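Local coordinates for Serine/threonine-protein kinase Tel1 (Chaetomium thermophilum, PDB 6SKY) that probably acts as a DNA damage sensor, a serine/threonine kinase that uses ATP to phosphorylate proteins at [ST]-Q sites and activates checkpoint signalling, at residues 1813-1816 with 1817-1820; 2106-2109 with 2110-2114; 2159-2162 with 2163-2167. All coordinates share one frame; numbering follows the deposited sequence.

Contact 1: 1813-1816 with 1817-1820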
loop_
_atom_site.group_PDB
_atom_site.type_symbol
_atom_site.label_atom_id
_atom_site.label_comp_id
_atom_site.label_asym_id
_atom_site.label_seq_id
_atom_site.Cartn_x
_atom_site.Cartn_y
_atom_site.Cartn_z
ATOM N N GLN A 1813 34.733 -61.127 4.137
ATOM C CA GLN A 1813 34.860 -60.462 2.848
ATOM C C GLN A 1813 33.512 -59.874 2.454
ATOM O O GLN A 1813 32.529 -60.604 2.294
ATOM C CB GLN A 1813 35.360 -61.442 1.791
ATOM C CG GLN A 1813 35.693 -60.798 0.463
ATOM C CD GLN A 1813 34.780 -61.259 -0.653
ATOM O OE1 GLN A 1813 34.241 -62.363 -0.611
ATOM N NE2 GLN A 1813 34.597 -60.413 -1.659
ATOM N N GLN A 1814 33.463 -58.556 2.294
ATOM C CA GLN A 1814 32.204 -57.842 2.098
ATOM C C GLN A 1814 31.822 -57.904 0.628
ATOM O O GLN A 1814 32.150 -57.021 -0.161
ATOM C CB GLN A 1814 32.328 -56.411 2.593
ATOM C CG GLN A 1814 32.461 -56.330 4.088
ATOM C CD GLN A 1814 32.546 -54.920 4.585
ATOM O OE1 GLN A 1814 33.030 -54.035 3.888
ATOM N NE2 GLN A 1814 32.075 -54.695 5.798
ATOM N N SER A 1815 31.089 -58.953 0.267
ATOM C CA SER A 1815 30.726 -59.200 -1.120
ATOM C C SER A 1815 29.426 -58.512 -1.510
ATOM O O SER A 1815 29.361 -57.845 -2.548
ATOM C CB SER A 1815 30.615 -60.705 -1.360
ATOM O OG SER A 1815 30.299 -60.980 -2.711
ATOM N N ALA A 1816 28.379 -58.677 -0.696
ATOM C CA ALA A 1816 27.098 -58.062 -1.011
ATOM C C ALA A 1816 27.184 -56.548 -0.980
ATOM O O ALA A 1816 26.527 -55.878 -1.780
ATOM C CB ALA A 1816 26.023 -58.542 -0.045
ATOM N N LYS A 1817 27.991 -55.991 -0.079
ATOM C CA LYS A 1817 28.165 -54.547 -0.060
ATOM C C LYS A 1817 28.774 -54.062 -1.362
ATOM O O LYS A 1817 28.287 -53.107 -1.969
ATOM C CB LYS A 1817 29.034 -54.126 1.118
ATOM C CG LYS A 1817 29.374 -52.658 1.081
ATOM C CD LYS A 1817 30.302 -52.269 2.196
ATOM C CE LYS A 1817 30.641 -50.800 2.113
ATOM N NZ LYS A 1817 31.402 -50.346 3.301
ATOM N N ARG A 1818 29.838 -54.724 -1.813
ATOM C CA ARG A 1818 30.493 -54.341 -3.057
ATOM C C ARG A 1818 29.542 -54.456 -4.239
ATOM O O ARG A 1818 29.432 -53.533 -5.053
ATOM C CB ARG A 1818 31.728 -55.207 -3.269
ATOM C CG ARG A 1818 32.444 -54.949 -4.569
ATOM C CD ARG A 1818 33.531 -55.977 -4.805
ATOM N NE ARG A 1818 33.005 -57.336 -4.790
ATOM C CZ ARG A 1818 32.381 -57.904 -5.815
ATOM N NH1 ARG A 1818 32.199 -57.226 -6.939
ATOM N NH2 ARG A 1818 31.931 -59.146 -5.715
ATOM N N GLU A 1819 28.823 -55.574 -4.336
ATOM C CA GLU A 1819 27.935 -55.784 -5.474
ATOM C C GLU A 1819 26.797 -54.772 -5.492
ATOM O O GLU A 1819 26.509 -54.161 -6.529
ATOM C CB GLU A 1819 27.384 -57.205 -5.445
ATOM C CG GLU A 1819 28.435 -58.277 -5.603
ATOM C CD GLU A 1819 27.868 -59.671 -5.429
ATOM O OE1 GLU A 1819 26.930 -59.840 -4.623
ATOM O OE2 GLU A 1819 28.359 -60.601 -6.104
ATOM N N LEU A 1820 26.136 -54.578 -4.349
ATOM C CA LEU A 1820 25.007 -53.660 -4.291
ATOM C C LEU A 1820 25.447 -52.222 -4.500
ATOM O O LEU A 1820 24.761 -51.454 -5.178
ATOM C CB LEU A 1820 24.286 -53.806 -2.957
ATOM C CG LEU A 1820 23.346 -54.995 -2.818
ATOM C CD1 LEU A 1820 22.981 -55.198 -1.375
ATOM C CD2 LEU A 1820 22.113 -54.752 -3.635
#
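S1815 and E1819 meet one turn apart. The backbone N of E1819 donates to S1815 O at 2.9 Å, with an N-H...O angle of 165°. The side chain of E1819 lies close to the same oxygen, and its CG is 3.2 Å from S1815 O. This follows from chi1 of -64°, which sets CG beside the backbone N of E1819. The next bond repeats the pattern: L1820 N donates to A1816 O at 2.9 Å. L1820 CB sits close to that oxygen, 3.3 Å from A1816 O.

On another side of the turn Q1814 and K1817 run side by side and point the same way. Q1814 OE1 touches the aliphatic part of the lysine, 3.7 Å from K1817 CD. The charged end of K1817 goes further, and its NZ is hydrogen-bonded to H1865 O. R1818 bends at chi3 and brings NH2 to 3.9 Å from S1815 OG, obliquely to the guanidinium plane. R1818 NH2 is also in a long, weak ion pair with OE2 of its neighbour E1819.

Further out, Q1809 OE1 accepts a hydrogen bond from A1816 N. A1816 packs on V1805 of helix 1793-1808, and L1820 packs on F1752 and L1867. The arrangement is an inverse gamma turn centred on Q1814, followed by i to i+4 backbone bonding in helix 1815-1827, consistent with the alpha-solenoid architecture of this protein.

Contact 2: 2106-2109 with 2110-2114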
loop_
_atom_site.group_PDB
_atom_site.type_symbol
_atom_site.label_atom_id
_atom_site.label_comp_id
_atom_site.label_asym_id
_atom_site.label_seq_id
_atom_site.Cartn_x
_atom_site.Cartn_y
_atom_site.Cartn_z
ATOM N N GLN A 2106 -32.713 -25.748 8.467
ATOM C CA GLN A 2106 -32.017 -25.015 9.513
ATOM C C GLN A 2106 -30.846 -25.808 10.075
ATOM O O GLN A 2106 -29.819 -25.222 10.440
ATOM C CB GLN A 2106 -32.986 -24.637 10.622
ATOM C CG GLN A 2106 -34.247 -23.969 10.122
ATOM C CD GLN A 2106 -33.970 -22.770 9.243
ATOM O OE1 GLN A 2106 -33.035 -22.010 9.486
ATOM N NE2 GLN A 2106 -34.787 -22.593 8.211
ATOM N N CYS A 2107 -30.966 -27.134 10.135
ATOM C CA CYS A 2107 -29.836 -27.932 10.597
ATOM C C CYS A 2107 -28.680 -27.885 9.606
ATOM O O CYS A 2107 -27.512 -27.845 10.010
ATOM C CB CYS A 2107 -30.281 -29.367 10.853
ATOM S SG CYS A 2107 -31.180 -29.581 12.409
ATOM N N THR A 2108 -28.979 -27.870 8.307
ATOM C CA THR A 2108 -27.918 -27.723 7.315
ATOM C C THR A 2108 -27.216 -26.375 7.447
ATOM O O THR A 2108 -25.983 -26.289 7.352
ATOM C CB THR A 2108 -28.494 -27.896 5.915
ATOM O OG1 THR A 2108 -29.525 -28.886 5.952
ATOM C CG2 THR A 2108 -27.418 -28.356 4.953
ATOM N N LEU A 2109 -27.981 -25.313 7.691
ATOM C CA LEU A 2109 -27.368 -24.002 7.883
ATOM C C LEU A 2109 -26.472 -23.972 9.123
ATOM O O LEU A 2109 -25.367 -23.407 9.098
ATOM C CB LEU A 2109 -28.463 -22.945 7.965
ATOM C CG LEU A 2109 -28.126 -21.513 7.571
ATOM C CD1 LEU A 2109 -27.566 -21.465 6.176
ATOM C CD2 LEU A 2109 -29.367 -20.674 7.666
ATOM N N ALA A 2110 -26.920 -24.587 10.218
ATOM C CA ALA A 2110 -26.083 -24.639 11.414
ATOM C C ALA A 2110 -24.813 -25.452 11.182
ATOM O O ALA A 2110 -23.746 -25.131 11.736
ATOM C CB ALA A 2110 -26.879 -25.213 12.578
ATOM N N THR A 2111 -24.902 -26.507 10.373
ATOM C CA THR A 2111 -23.701 -27.247 10.007
ATOM C C THR A 2111 -22.717 -26.359 9.262
ATOM O O THR A 2111 -21.504 -26.408 9.512
ATOM C CB THR A 2111 -24.073 -28.454 9.157
ATOM O OG1 THR A 2111 -25.076 -29.218 9.828
ATOM C CG2 THR A 2111 -22.874 -29.320 8.951
ATOM N N PHE A 2112 -23.222 -25.551 8.332
ATOM C CA PHE A 2112 -22.354 -24.616 7.625
ATOM C C PHE A 2112 -21.642 -23.683 8.592
ATOM O O PHE A 2112 -20.457 -23.373 8.413
ATOM C CB PHE A 2112 -23.164 -23.815 6.617
ATOM C CG PHE A 2112 -23.627 -24.616 5.455
ATOM C CD1 PHE A 2112 -23.094 -25.860 5.205
ATOM C CD2 PHE A 2112 -24.592 -24.126 4.604
ATOM C CE1 PHE A 2112 -23.518 -26.598 4.141
ATOM C CE2 PHE A 2112 -25.016 -24.866 3.538
ATOM C CZ PHE A 2112 -24.480 -26.099 3.305
ATOM N N GLU A 2113 -22.340 -23.239 9.634
ATOM C CA GLU A 2113 -21.711 -22.332 10.596
ATOM C C GLU A 2113 -20.579 -23.007 11.379
ATOM O O GLU A 2113 -19.496 -22.422 11.559
ATOM C CB GLU A 2113 -22.768 -21.778 11.535
ATOM C CG GLU A 2113 -23.852 -21.021 10.805
ATOM C CD GLU A 2113 -25.036 -20.694 11.684
ATOM O OE1 GLU A 2113 -26.146 -20.508 11.144
ATOM O OE2 GLU A 2113 -24.862 -20.628 12.918
ATOM N N LYS A 2114 -20.799 -24.231 11.859
ATOM C CA LYS A 2114 -19.716 -24.927 12.563
ATOM C C LYS A 2114 -18.503 -25.143 11.655
ATOM O O LYS A 2114 -17.337 -24.954 12.063
ATOM C CB LYS A 2114 -20.222 -26.258 13.099
ATOM C CG LYS A 2114 -21.482 -26.145 13.916
ATOM C CD LYS A 2114 -22.167 -27.490 14.047
ATOM C CE LYS A 2114 -23.553 -27.348 14.653
ATOM N NZ LYS A 2114 -24.374 -28.578 14.469
#
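A methyl of L2109, CD1, meets the near side of the F2112 ring at CD2, 4.3 Å away. L2109 is buried, and much of its surface is taken up by the next turn of its own helix. Its carbonyl O accepts from E2113 N at 3.1 Å. The glutamate chain lies close to the same oxygen, with E2113 CG 3.3 Å from L2109 O. Beyond this turn L2109 packs on V2160 and R2163 of helix 2154-2174.

F2112 lies alongside T2108, and the two side chains point the same way. The methyl of T2108 meets the far end of the ring, CG2 to CZ of F2112 at 4.1 Å. T2108 O stands over one face of the F2112 ring, 3.4 Å above its plane and displaced toward the rim. The same oxygen accepts from F2112 N. F2112 also makes a cation-pi contact with R2134, and T2108 OG1 bonds to E2104 O.

A2110 N donates to Q2106 O, and A2110 CB rests near that oxygen. The neighbouring T2111 uses its hydroxyl as well as its backbone. With chi1 at -53°, OG1 lies beside the backbone N of T2111 and faces back along the helix. OG1 donates to C2107 O at 2.8 Å, and T2111 N donates to the same oxygen at 3.0 Å. The two donors arrive from opposite faces of the carbonyl plane. C2107 O is therefore gripped twice, and the second bond probably limits rotation of the threonine hydroxyl while satisfying it within the helix.

Contact 3: 2159-2162 with 2163-2167; sequences LVQI and RGMLL
R2163 starts with chi1 at -64°, which puts CG beside its own backbone N, and bends at chi2, -145°. The chain thus runs back toward L2159, one turn earlier. L2159 has its CG on the far side from its backbone N, chi1 -164°, and the two side chains cross at a slant. L2159 CG lies over one face of the R2163 guanidinium, 3.8 Å above the plane and displaced toward the rim. The methyl CD2 of L2159 comes to 3.6 Å from R2163 NH1. At the root of the chain R2163 CG is 3.2 Å from L2159 O, the acceptor for R2163 N.

I2162 and L2166 lie side by side, pointing the same way, with I2162 CG2 4.1 Å from L2166 CD1. L2166 N donates to I2162 O at 3.0 Å. M2165 N bonds likewise to Q2161 O, and M2165 packs on helix 2178-2189. G2164 N completes the series on V2160 O.

With an alanine in place of R2163, the isobutyl group of L2159 would probably lose the flat group that lies against it, and L2109 would lose a packing partner. The meeting of L2159 with R2163 is van der Waals, not polar. Hydrogen bonding across this turn is carried by backbone N-H and C=O groups. The side chains add van der Waals contact, between apolar groups at I2162 and L2166 and against the guanidinium at L2159.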
loop_
_atom_site.group_PDB
_atom_site.type_symbol
_atom_site.label_atom_id
_atom_site.label_comp_id
_atom_site.label_asym_id
_atom_site.label_seq_id
_atom_site.Cartn_x
_atom_site.Cartn_y
_atom_site.Cartn_z
ATOM N N LEU A 2159 -33.882 -17.482 0.851
ATOM C CA LEU A 2159 -33.375 -17.026 2.134
ATOM C C LEU A 2159 -32.160 -17.830 2.565
ATOM O O LEU A 2159 -31.192 -17.271 3.097
ATOM C CB LEU A 2159 -34.483 -17.117 3.172
ATOM C CG LEU A 2159 -34.250 -16.347 4.456
ATOM C CD1 LEU A 2159 -33.895 -14.932 4.119
ATOM C CD2 LEU A 2159 -35.497 -16.395 5.285
ATOM N N VAL A 2160 -32.179 -19.143 2.333
ATOM C CA VAL A 2160 -31.043 -19.954 2.747
ATOM C C VAL A 2160 -29.834 -19.676 1.865
ATOM O O VAL A 2160 -28.692 -19.704 2.343
ATOM C CB VAL A 2160 -31.431 -21.443 2.767
ATOM C CG1 VAL A 2160 -30.867 -22.178 1.589
ATOM C CG2 VAL A 2160 -30.956 -22.078 4.041
ATOM N N GLN A 2161 -30.052 -19.353 0.590
ATOM C CA GLN A 2161 -28.938 -18.966 -0.266
ATOM C C GLN A 2161 -28.299 -17.673 0.213
ATOM O O GLN A 2161 -27.069 -17.551 0.257
ATOM C CB GLN A 2161 -29.418 -18.812 -1.700
ATOM C CG GLN A 2161 -28.355 -18.363 -2.648
ATOM C CD GLN A 2161 -28.918 -17.934 -3.962
ATOM O OE1 GLN A 2161 -30.123 -17.848 -4.129
ATOM N NE2 GLN A 2161 -28.051 -17.656 -4.909
ATOM N N ILE A 2162 -29.125 -16.695 0.579
ATOM C CA ILE A 2162 -28.612 -15.426 1.082
ATOM C C ILE A 2162 -27.791 -15.643 2.343
ATOM O O ILE A 2162 -26.691 -15.097 2.491
ATOM C CB ILE A 2162 -29.773 -14.449 1.320
ATOM C CG1 ILE A 2162 -30.346 -14.001 -0.014
ATOM C CG2 ILE A 2162 -29.319 -13.263 2.119
ATOM C CD1 ILE A 2162 -31.610 -13.260 0.118
ATOM N N ARG A 2163 -28.311 -16.441 3.272
ATOM C CA ARG A 2163 -27.586 -16.678 4.515
ATOM C C ARG A 2163 -26.252 -17.377 4.274
ATOM O O ARG A 2163 -25.239 -17.025 4.892
ATOM C CB ARG A 2163 -28.446 -17.487 5.468
ATOM C CG ARG A 2163 -29.680 -16.776 5.913
ATOM C CD ARG A 2163 -29.978 -17.144 7.331
ATOM N NE ARG A 2163 -31.248 -16.604 7.788
ATOM C CZ ARG A 2163 -32.382 -17.293 7.810
ATOM N NH1 ARG A 2163 -33.495 -16.721 8.247
ATOM N NH2 ARG A 2163 -32.404 -18.552 7.397
ATOM N N GLY A 2164 -26.229 -18.378 3.393
ATOM C CA GLY A 2164 -24.970 -19.025 3.070
ATOM C C GLY A 2164 -23.959 -18.068 2.474
ATOM O O GLY A 2164 -22.767 -18.130 2.788
ATOM N N MET A 2165 -24.421 -17.156 1.619
ATOM C CA MET A 2165 -23.511 -16.177 1.034
ATOM C C MET A 2165 -22.944 -15.231 2.084
ATOM O O MET A 2165 -21.755 -14.899 2.048
ATOM C CB MET A 2165 -24.224 -15.389 -0.051
ATOM C CG MET A 2165 -24.169 -16.015 -1.417
ATOM S SD MET A 2165 -25.266 -15.182 -2.569
ATOM C CE MET A 2165 -24.270 -15.215 -4.043
ATOM N N LEU A 2166 -23.771 -14.774 3.021
ATOM C CA LEU A 2166 -23.263 -13.870 4.050
ATOM C C LEU A 2166 -22.244 -14.567 4.947
ATOM O O LEU A 2166 -21.242 -13.962 5.366
ATOM C CB LEU A 2166 -24.423 -13.313 4.866
ATOM C CG LEU A 2166 -25.413 -12.452 4.081
ATOM C CD1 LEU A 2166 -26.587 -12.069 4.925
ATOM C CD2 LEU A 2166 -24.737 -11.225 3.560
ATOM N N LEU A 2167 -22.469 -15.847 5.229
ATOM C CA LEU A 2167 -21.492 -16.637 5.972
ATOM C C LEU A 2167 -20.160 -16.719 5.231
ATOM O O LEU A 2167 -19.084 -16.506 5.814
ATOM C CB LEU A 2167 -22.086 -18.018 6.207
ATOM C CG LEU A 2167 -21.450 -19.105 7.046
ATOM C CD1 LEU A 2167 -21.246 -18.636 8.451
ATOM C CD2 LEU A 2167 -22.398 -20.264 7.016
#

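How the contacts relate
Contacts 2 and 3 are neighbours on two packed helices, 2102-2119 and 2154-2174, within the FAT region; their centres are 11 Å apart. They touch directly. L2109 CD2 of contact 2 lies 3.6 Å from R2163 CD of contact 3, and F2112 CB lies 3.7 Å from L2167 CD2. L2109 CD1 also reaches V2160 CG2, so L2109 packs against two residues of the other helix. Contact 1 stands apart, on the opposite side of the chain's centre. Its nearest atoms are about 52 Å from contact 2 and about 57 Å from contact 3. All three lie away from the nucleotide and magnesium sites of the kinase.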